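Long-range contacts in glycerate dehydrogenase related protein (Thermoplasma acidophilum, PDB 3GVX), which probably acts as an NAD(P)-dependent reductase of small 2-oxoacids such as glyoxylate or hydroxypyruvate: residues B[48-53]-B[70-75]; B[42-47]-B[66-71]; B[214-219]-B[235-240]. All blocks are in the same frame, centred on the assembly; numbering follows the deposited sequence.

Contact 1: B[48-53]-B[70-75]; sequences KRTKMI and ENVVLC
I53 and V72 meet because each sends a branch toward the other: CG1 of I53 lies anti to its own carbonyl carbon (chi1 -58°) and its chain then runs straight on to CD1, while V72 sets CG1 anti to its backbone N (chi1 -174°). The methyl CD1 of I53 ends 3.6 Å from CG1 of V72. The same V72 methyl also takes CG2 of T50, so it is held by two side chains of segment 48-53. The other branch of I53, CG2, goes to CD1 of L74, and those two side chains lie on the same face of the sheet. M52, a selenomethionine, and V73 turn to the other face, where M52 packs on V276 and F279 of helix 266-279, and V73 touches F279.

Three backbone bonds fix the parallel register. V73 N gives to K51 O at 3.0 Å, from a position tilted out of the carbonyl plane. Next, I53 N reaches V73 O at 2.8 Å, and C75 N reaches I53 O, also at 2.8 Å; both run nearly along the C=O axis, with N-H...O angles close to straight. Ahead of the strands a water takes over: it donates to T50 O at 2.8 Å and accepts from N71 ND2 at 3.0 Å.

K51 points its ammonium elsewhere, into a salt bridge with E36. Strand 73-75 is the outermost, within this chain, of a five-stranded parallel sheet. Chemically, its pairing with strand 52-55 rests on straight backbone bonds and apolar branches, with water bridging the chains where direct pairing has not yet begun.

Contact 2: B[42-47]-B[66-71]; sequences DRYVLG and NGIPEN
Y44 and L46 supply the apolar contacts from the 42-47 side. The Y44 ring meets I68 obliquely, its CE2 atom 3.5 Å from CG1 of I68 and its CZ nearly as close, while CD1 of I68 carries on past CE2 toward CD2. A chi1 of 54° tucks the ring between the backbone N and the carbonyl carbon of Y44, and from there it extends across to segment 66-71. The L46 methyls end against the CD-CG side of the P69 ring: CD2 of L46 stands 3.7 Å from CD of P69, and its twin CD1 lies 3.8 Å from CG of the same proline.

The polar part is confined to the tyrosine hydroxyl. It sits over the G67 peptide, with OH 3.1 Å from G67 C, but its angle to G67 O is poor; its hydrogen bond is with D64 O, just ahead of segment 66-71. The tyrosine thus holds this loop by its ring and by its hydroxyl. With both cut back to an alanine, D64 O would probably lose this partner and a gap is likely to open beside I68.

Both segments are loops connecting neighbouring strands of the five-stranded parallel sheet: 42-47 lies between strands 37-40 and 52-55, whereas 66-71 leads into the outermost strand, 73-75. Beneath them I53, on strand 52-55, packs against both Y44 and I68, so that the two loops close over one face of that strand.

Contact 3: B[214-219]-B[235-240]; sequences VSKPDM and VWWNEP
K216 opens helix 216-225 opposite the loop at W237, their CA atoms 7.4 Å apart, and the backbone of V214, just ahead of the helix, offers its carbonyl to the tryptophan. W237 NE1 donates to V214 O at 2.7 Å, with the acceptor almost in the indole plane and an N-H...O angle of 154°. This bond fixes the rotation of the ring and satisfies its buried N-H. Beside it CG1 of V214 packs on CZ2 of W237 at 3.7 Å.

The K216 chain lies over one face of that indole. Its CB makes a CH-pi contact, 3.6 Å from the centroid of the five-membered ring of W237 and 17° off the normal, and CD comes 3.4 Å from CE3 of W237. With CG anti to the backbone N (chi1 179°) and the rest extended, the lysine runs across the ring and brings NZ to a water at 2.8 Å; that water also donates to W237 O and accepts weakly from W236 NE1. The ammonium has a further mate in E244, a salt bridge. W237 in turn places CZ3 3.4 Å above the plane of the W236 ring, toward its rim.

S215 is at the N-cap; its hydroxyl accepts from D218 N, though its modelled place is doubtful. The tryptophan loop after strand 230-233 folds back onto the helix's N-terminal end. Helix 216-225 links parallel strands 204-207 and 230-233, a beta-alpha-beta crossover in the Rossmann-type NAD-binding domain.

Contacts 1 and 2 are neighbours, their centres 7 Å apart. Segment 42-47 runs straight into 48-53, and 66-71 overlaps 70-75 at E70 and N71, so both contacts end on the same stretch. They also touch: I53 packs on Y44 and I68, and L74 meets I68. Both belong to the five-stranded parallel sheet, through its strands 52-55 and 73-75 and the loops leading into them. Contact 3 comes later, beside the seven-stranded sheet, between the start of helix 216-225 and the loop after strand 230-233. Its centre is 43 Å from that of contact 1, across the chain's centre. The contacts thus fall in two separate sheet regions, consistent with the two-domain build of the family.

Contact 1: B[48-53]-B[70-75]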
loop_
_atom_site.group_PDB
_atom_site.type_symbol
_atom_site.label_atom_id
_atom_site.label_comp_id
_atom_site.label_asym_id
_atom_site.label_seq_id
_atom_site.Cartn_x
_atom_site.Cartn_y
_atom_site.Cartn_z
ATOM N N LYS B 48 -16.558 31.475 -28.742
ATOM C CA LYS B 48 -17.878 31.928 -28.391
ATOM C C LYS B 48 -18.596 30.898 -27.558
ATOM O O LYS B 48 -19.544 31.220 -26.852
ATOM C CB LYS B 48 -18.680 32.186 -29.648
ATOM C CG LYS B 48 -18.495 33.549 -30.202
ATOM C CD LYS B 48 -19.211 33.643 -31.510
ATOM C CE LYS B 48 -19.377 35.082 -31.898
ATOM N NZ LYS B 48 -19.149 35.195 -33.348
ATOM N N ARG B 49 -18.142 29.656 -27.631
ATOM C CA ARG B 49 -18.794 28.594 -26.885
ATOM C C ARG B 49 -17.989 28.084 -25.693
ATOM O O ARG B 49 -18.414 27.161 -24.998
ATOM C CB ARG B 49 -19.107 27.443 -27.845
ATOM C CG ARG B 49 -19.828 27.896 -29.090
ATOM C CD ARG B 49 -20.191 26.733 -29.979
ATOM N NE ARG B 49 -20.934 25.712 -29.250
ATOM C CZ ARG B 49 -20.457 24.503 -28.962
ATOM N NH1 ARG B 49 -19.234 24.160 -29.345
ATOM N NH2 ARG B 49 -21.201 23.641 -28.284
ATOM N N THR B 50 -16.833 28.701 -25.459
ATOM C CA THR B 50 -15.940 28.284 -24.382
ATOM C C THR B 50 -16.582 28.310 -23.005
ATOM O O THR B 50 -17.131 29.322 -22.575
ATOM C CB THR B 50 -14.682 29.172 -24.294
ATOM O OG1 THR B 50 -14.155 29.420 -25.603
ATOM C CG2 THR B 50 -13.629 28.491 -23.437
ATOM N N LYS B 51 -16.503 27.186 -22.308
ATOM C CA LYS B 51 -17.044 27.084 -20.963
ATOM C C LYS B 51 -15.971 26.639 -20.022
ATOM O O LYS B 51 -15.957 26.999 -18.860
ATOM C CB LYS B 51 -18.132 26.037 -20.890
ATOM C CG LYS B 51 -19.386 26.332 -21.620
ATOM C CD LYS B 51 -20.255 25.112 -21.481
ATOM C CE LYS B 51 -21.671 25.381 -21.899
ATOM N NZ LYS B 51 -22.456 24.135 -21.728
HETATM N N MSE B 52 -15.071 25.825 -20.541
HETATM C CA MSE B 52 -14.044 25.263 -19.695
HETATM C C MSE B 52 -12.703 25.058 -20.351
HETATM O O MSE B 52 -12.615 24.607 -21.489
HETATM C CB MSE B 52 -14.558 23.939 -19.111
HETATM C CG MSE B 52 -13.585 23.186 -18.188
HETATM SE SE MSE B 52 -12.304 22.373 -19.173
HETATM C CE MSE B 52 -12.180 20.963 -18.631
ATOM N N ILE B 53 -11.661 25.369 -19.592
ATOM C CA ILE B 53 -10.301 25.212 -20.054
ATOM C C ILE B 53 -9.550 24.318 -19.092
ATOM O O ILE B 53 -9.486 24.586 -17.893
ATOM C CB ILE B 53 -9.606 26.583 -20.153
ATOM C CG1 ILE B 53 -10.402 27.476 -21.114
ATOM C CG2 ILE B 53 -8.161 26.419 -20.615
ATOM C CD1 ILE B 53 -9.896 28.887 -21.235
ATOM N N GLU B 70 -14.787 35.873 -17.089
ATOM C CA GLU B 70 -15.496 35.445 -15.890
ATOM C C GLU B 70 -16.314 34.153 -15.971
ATOM O O GLU B 70 -16.360 33.404 -15.008
ATOM C CB GLU B 70 -16.411 36.575 -15.413
ATOM C CG GLU B 70 -17.236 36.255 -14.188
ATOM C CD GLU B 70 -16.394 36.120 -12.902
ATOM O OE1 GLU B 70 -15.205 36.500 -12.881
ATOM O OE2 GLU B 70 -16.931 35.635 -11.889
ATOM N N ASN B 71 -16.957 33.889 -17.102
ATOM C CA ASN B 71 -17.778 32.682 -17.231
ATOM C C ASN B 71 -17.018 31.394 -17.538
ATOM O O ASN B 71 -17.578 30.304 -17.462
ATOM C CB ASN B 71 -18.830 32.880 -18.308
ATOM C CG ASN B 71 -18.217 33.165 -19.658
ATOM O OD1 ASN B 71 -17.557 34.188 -19.857
ATOM N ND2 ASN B 71 -18.414 32.249 -20.591
ATOM N N VAL B 72 -15.744 31.533 -17.889
ATOM C CA VAL B 72 -14.906 30.391 -18.245
ATOM C C VAL B 72 -14.141 29.821 -17.061
ATOM O O VAL B 72 -13.365 30.513 -16.400
ATOM C CB VAL B 72 -13.891 30.770 -19.360
ATOM C CG1 VAL B 72 -13.123 29.528 -19.814
ATOM C CG2 VAL B 72 -14.627 31.438 -20.533
ATOM N N VAL B 73 -14.362 28.545 -16.805
ATOM C CA VAL B 73 -13.707 27.882 -15.700
ATOM C C VAL B 73 -12.360 27.292 -16.094
ATOM O O VAL B 73 -12.245 26.536 -17.063
ATOM C CB VAL B 73 -14.619 26.781 -15.120
ATOM C CG1 VAL B 73 -13.862 25.959 -14.075
ATOM C CG2 VAL B 73 -15.876 27.426 -14.520
ATOM N N LEU B 74 -11.334 27.658 -15.339
ATOM C CA LEU B 74 -9.994 27.152 -15.582
ATOM C C LEU B 74 -9.691 26.056 -14.571
ATOM O O LEU B 74 -9.758 26.280 -13.364
ATOM C CB LEU B 74 -8.949 28.262 -15.430
ATOM C CG LEU B 74 -7.478 27.816 -15.514
ATOM C CD1 LEU B 74 -7.136 27.299 -16.918
ATOM C CD2 LEU B 74 -6.578 28.998 -15.117
ATOM N N CYS B 75 -9.358 24.873 -15.067
ATOM C CA CYS B 75 -9.014 23.741 -14.217
ATOM C C CYS B 75 -7.569 23.348 -14.485
ATOM O O CYS B 75 -7.060 23.536 -15.586
ATOM C CB CYS B 75 -9.911 22.542 -14.516
ATOM S SG CYS B 75 -11.645 22.878 -14.365
HETATM O O HOH W 1 -16.972 32.072 -23.247
#

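Contact 2: B[42-47]-B[66-71]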
loop_
_atom_site.group_PDB
_atom_site.type_symbol
_atom_site.label_atom_id
_atom_site.label_comp_id
_atom_site.label_asym_id
_atom_site.label_seq_id
_atom_site.Cartn_x
_atom_site.Cartn_y
_atom_site.Cartn_z
ATOM N N ASP B 42 -0.041 25.553 -22.530
ATOM C CA ASP B 42 0.297 26.921 -22.199
ATOM C C ASP B 42 -0.642 27.981 -22.726
ATOM O O ASP B 42 -0.790 29.028 -22.129
ATOM C CB ASP B 42 1.704 27.211 -22.683
ATOM C CG ASP B 42 2.713 26.250 -22.105
ATOM O OD1 ASP B 42 3.788 26.071 -22.708
ATOM O OD2 ASP B 42 2.436 25.669 -21.040
ATOM N N ARG B 43 -1.271 27.719 -23.854
ATOM C CA ARG B 43 -2.166 28.705 -24.409
ATOM C C ARG B 43 -3.560 28.213 -24.683
ATOM O O ARG B 43 -3.775 27.069 -25.064
ATOM C CB ARG B 43 -1.583 29.296 -25.693
ATOM C CG ARG B 43 -0.425 30.250 -25.467
ATOM C CD ARG B 43 0.103 30.768 -26.802
ATOM N NE ARG B 43 0.585 29.680 -27.653
ATOM C CZ ARG B 43 1.714 29.005 -27.453
ATOM N NH1 ARG B 43 2.499 29.308 -26.427
ATOM N NH2 ARG B 43 2.051 28.018 -28.277
ATOM N N TYR B 44 -4.512 29.103 -24.465
ATOM C CA TYR B 44 -5.891 28.796 -24.725
ATOM C C TYR B 44 -6.263 29.725 -25.870
ATOM O O TYR B 44 -5.518 30.648 -26.213
ATOM C CB TYR B 44 -6.756 29.043 -23.470
ATOM C CG TYR B 44 -6.630 30.433 -22.849
ATOM C CD1 TYR B 44 -7.289 31.529 -23.397
ATOM C CD2 TYR B 44 -5.861 30.647 -21.705
ATOM C CE1 TYR B 44 -7.179 32.816 -22.833
ATOM C CE2 TYR B 44 -5.747 31.926 -21.129
ATOM C CZ TYR B 44 -6.414 33.005 -21.701
ATOM O OH TYR B 44 -6.318 34.258 -21.139
ATOM N N VAL B 45 -7.404 29.457 -26.480
ATOM C CA VAL B 45 -7.893 30.260 -27.580
ATOM C C VAL B 45 -9.349 30.530 -27.267
ATOM O O VAL B 45 -10.157 29.608 -27.240
ATOM C CB VAL B 45 -7.781 29.485 -28.916
ATOM C CG1 VAL B 45 -8.464 30.279 -30.047
ATOM C CG2 VAL B 45 -6.297 29.181 -29.230
ATOM N N LEU B 46 -9.690 31.788 -27.024
ATOM C CA LEU B 46 -11.064 32.110 -26.684
ATOM C C LEU B 46 -12.016 31.964 -27.849
ATOM O O LEU B 46 -11.712 32.306 -28.985
ATOM C CB LEU B 46 -11.193 33.521 -26.107
ATOM C CG LEU B 46 -10.455 33.784 -24.798
ATOM C CD1 LEU B 46 -10.789 35.210 -24.380
ATOM C CD2 LEU B 46 -10.825 32.748 -23.719
ATOM N N GLY B 47 -13.188 31.441 -27.538
ATOM C CA GLY B 47 -14.204 31.257 -28.541
ATOM C C GLY B 47 -15.500 31.830 -28.041
ATOM O O GLY B 47 -15.563 32.562 -27.050
ATOM N N ASN B 66 -5.496 36.000 -15.834
ATOM C CA ASN B 66 -6.122 37.314 -15.786
ATOM C C ASN B 66 -6.931 37.547 -17.056
ATOM O O ASN B 66 -7.938 38.233 -17.041
ATOM C CB ASN B 66 -5.031 38.387 -15.636
ATOM C CG ASN B 66 -5.581 39.793 -15.563
ATOM O OD1 ASN B 66 -5.644 40.515 -16.569
ATOM N ND2 ASN B 66 -5.971 40.198 -14.368
ATOM N N GLY B 67 -6.480 36.942 -18.151
ATOM C CA GLY B 67 -7.148 37.076 -19.428
ATOM C C GLY B 67 -8.330 36.145 -19.628
ATOM O O GLY B 67 -8.975 36.178 -20.665
ATOM N N ILE B 68 -8.645 35.320 -18.639
ATOM C CA ILE B 68 -9.764 34.415 -18.828
ATOM C C ILE B 68 -11.087 35.038 -18.391
ATOM O O ILE B 68 -11.258 35.424 -17.245
ATOM C CB ILE B 68 -9.534 33.064 -18.102
ATOM C CG1 ILE B 68 -8.342 32.355 -18.752
ATOM C CG2 ILE B 68 -10.786 32.216 -18.163
ATOM C CD1 ILE B 68 -8.030 30.969 -18.198
ATOM N N PRO B 69 -12.043 35.134 -19.320
ATOM C CA PRO B 69 -13.356 35.710 -19.032
ATOM C C PRO B 69 -14.032 35.062 -17.818
ATOM O O PRO B 69 -13.870 33.872 -17.549
ATOM C CB PRO B 69 -14.132 35.482 -20.329
ATOM C CG PRO B 69 -13.046 35.448 -21.362
ATOM C CD PRO B 69 -11.989 34.621 -20.696
ATOM N N GLU B 70 -14.787 35.873 -17.089
ATOM C CA GLU B 70 -15.496 35.445 -15.890
ATOM C C GLU B 70 -16.314 34.153 -15.971
ATOM O O GLU B 70 -16.360 33.404 -15.008
ATOM C CB GLU B 70 -16.411 36.575 -15.413
ATOM C CG GLU B 70 -17.236 36.255 -14.188
ATOM C CD GLU B 70 -16.394 36.120 -12.902
ATOM O OE1 GLU B 70 -15.205 36.500 -12.881
ATOM O OE2 GLU B 70 -16.931 35.635 -11.889
ATOM N N ASN B 71 -16.957 33.889 -17.102
ATOM C CA ASN B 71 -17.778 32.682 -17.231
ATOM C C ASN B 71 -17.018 31.394 -17.538
ATOM O O ASN B 71 -17.578 30.304 -17.462
ATOM C CB ASN B 71 -18.830 32.880 -18.308
ATOM C CG ASN B 71 -18.217 33.165 -19.658
ATOM O OD1 ASN B 71 -17.557 34.188 -19.857
ATOM N ND2 ASN B 71 -18.414 32.249 -20.591
#

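Contact 3: B[214-219]-B[235-240]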
loop_
_atom_site.group_PDB
_atom_site.type_symbol
_atom_site.label_atom_id
_atom_site.label_comp_id
_atom_site.label_asym_id
_atom_site.label_seq_id
_atom_site.Cartn_x
_atom_site.Cartn_y
_atom_site.Cartn_z
ATOM N N VAL B 214 10.788 20.459 10.000
ATOM C CA VAL B 214 11.389 19.738 11.109
ATOM C C VAL B 214 12.730 20.311 11.566
ATOM O O VAL B 214 13.619 20.606 10.764
ATOM C CB VAL B 214 11.611 18.230 10.786
ATOM C CG1 VAL B 214 12.398 17.558 11.925
ATOM C CG2 VAL B 214 10.267 17.533 10.567
ATOM N N SER B 215 12.848 20.459 12.880
ATOM C CA SER B 215 14.066 20.933 13.502
ATOM C C SER B 215 15.069 19.817 13.375
ATOM O O SER B 215 14.938 18.755 13.992
ATOM C CB SER B 215 13.838 21.233 14.982
ATOM O OG SER B 215 15.061 21.219 15.700
ATOM N N LYS B 216 16.082 20.063 12.569
ATOM C CA LYS B 216 17.104 19.070 12.369
ATOM C C LYS B 216 17.792 18.558 13.641
ATOM O O LYS B 216 17.841 17.355 13.864
ATOM C CB LYS B 216 18.135 19.585 11.402
ATOM C CG LYS B 216 19.214 18.588 11.195
ATOM C CD LYS B 216 19.924 18.841 9.915
ATOM C CE LYS B 216 21.070 17.899 9.807
ATOM N NZ LYS B 216 21.914 18.225 8.638
ATOM N N PRO B 217 18.341 19.452 14.484
ATOM C CA PRO B 217 18.997 18.948 15.700
ATOM C C PRO B 217 18.038 18.243 16.660
ATOM O O PRO B 217 18.421 17.293 17.341
ATOM C CB PRO B 217 19.607 20.208 16.323
ATOM C CG PRO B 217 19.774 21.139 15.134
ATOM C CD PRO B 217 18.500 20.910 14.369
ATOM N N ASP B 218 16.792 18.704 16.715
ATOM C CA ASP B 218 15.807 18.093 17.603
ATOM C C ASP B 218 15.449 16.661 17.191
ATOM O O ASP B 218 15.322 15.777 18.036
ATOM C CB ASP B 218 14.544 18.963 17.673
ATOM C CG ASP B 218 14.778 20.275 18.407
ATOM O OD1 ASP B 218 15.916 20.778 18.360
ATOM O OD2 ASP B 218 13.820 20.808 19.010
HETATM N N MSE B 219 15.301 16.441 15.890
HETATM C CA MSE B 219 14.966 15.117 15.377
HETATM C C MSE B 219 16.135 14.166 15.550
HETATM O O MSE B 219 15.971 13.049 16.035
HETATM C CB MSE B 219 14.561 15.211 13.899
HETATM C CG MSE B 219 14.289 13.879 13.209
HETATM SE SE MSE B 219 13.223 12.772 14.135
HETATM C CE MSE B 219 11.652 13.593 14.174
ATOM N N VAL B 235 12.701 13.871 2.158
ATOM C CA VAL B 235 13.329 15.188 2.097
ATOM C C VAL B 235 14.313 15.411 3.228
ATOM O O VAL B 235 14.028 15.138 4.395
ATOM C CB VAL B 235 12.291 16.314 2.153
ATOM C CG1 VAL B 235 11.296 16.167 1.009
ATOM C CG2 VAL B 235 11.611 16.320 3.515
ATOM N N TRP B 236 15.483 15.913 2.875
ATOM C CA TRP B 236 16.505 16.159 3.867
ATOM C C TRP B 236 16.862 17.639 3.904
ATOM O O TRP B 236 16.569 18.363 2.961
ATOM C CB TRP B 236 17.722 15.301 3.543
ATOM C CG TRP B 236 18.619 15.182 4.685
ATOM C CD1 TRP B 236 19.757 15.891 4.892
ATOM C CD2 TRP B 236 18.460 14.328 5.825
ATOM N NE1 TRP B 236 20.321 15.541 6.085
ATOM C CE2 TRP B 236 19.547 14.585 6.683
ATOM C CE3 TRP B 236 17.506 13.380 6.208
ATOM C CZ2 TRP B 236 19.718 13.927 7.896
ATOM C CZ3 TRP B 236 17.675 12.729 7.415
ATOM C CH2 TRP B 236 18.775 13.010 8.248
ATOM N N TRP B 237 17.488 18.103 4.977
ATOM C CA TRP B 237 17.839 19.508 5.013
ATOM C C TRP B 237 18.969 19.788 4.034
ATOM O O TRP B 237 19.827 18.932 3.761
ATOM C CB TRP B 237 18.222 19.950 6.427
ATOM C CG TRP B 237 17.169 19.663 7.437
ATOM C CD1 TRP B 237 16.221 20.519 7.910
ATOM C CD2 TRP B 237 16.946 18.413 8.091
ATOM N NE1 TRP B 237 15.422 19.882 8.825
ATOM C CE2 TRP B 237 15.848 18.590 8.961
ATOM C CE3 TRP B 237 17.579 17.167 8.042
ATOM C CZ2 TRP B 237 15.349 17.559 9.757
ATOM C CZ3 TRP B 237 17.087 16.142 8.831
ATOM C CH2 TRP B 237 15.982 16.347 9.686
ATOM N N ASN B 238 18.917 21.005 3.507
ATOM C CA ASN B 238 19.851 21.543 2.536
ATOM C C ASN B 238 19.643 20.933 1.168
ATOM O O ASN B 238 19.087 21.593 0.301
ATOM C CB ASN B 238 21.292 21.399 3.018
ATOM C CG ASN B 238 21.501 22.049 4.377
ATOM O OD1 ASN B 238 20.871 23.069 4.693
ATOM N ND2 ASN B 238 22.383 21.471 5.185
ATOM N N GLU B 239 20.033 19.682 0.956
ATOM C CA GLU B 239 19.837 19.074 -0.367
ATOM C C GLU B 239 20.359 19.992 -1.480
ATOM O O GLU B 239 19.893 21.107 -1.647
ATOM C CB GLU B 239 18.349 18.862 -0.655
ATOM C CG GLU B 239 17.634 17.776 0.111
ATOM C CD GLU B 239 16.172 17.690 -0.321
ATOM O OE1 GLU B 239 15.920 17.728 -1.541
ATOM O OE2 GLU B 239 15.277 17.593 0.541
ATOM N N PRO B 240 21.337 19.521 -2.243
ATOM C CA PRO B 240 21.954 18.202 -2.132
ATOM C C PRO B 240 23.106 18.020 -1.130
ATOM O O PRO B 240 23.577 16.902 -0.948
ATOM C CB PRO B 240 22.322 17.867 -3.586
ATOM C CG PRO B 240 22.417 19.175 -4.253
ATOM C CD PRO B 240 21.273 19.932 -3.655
HETATM O O HOH W 2 22.125 18.046 5.803
#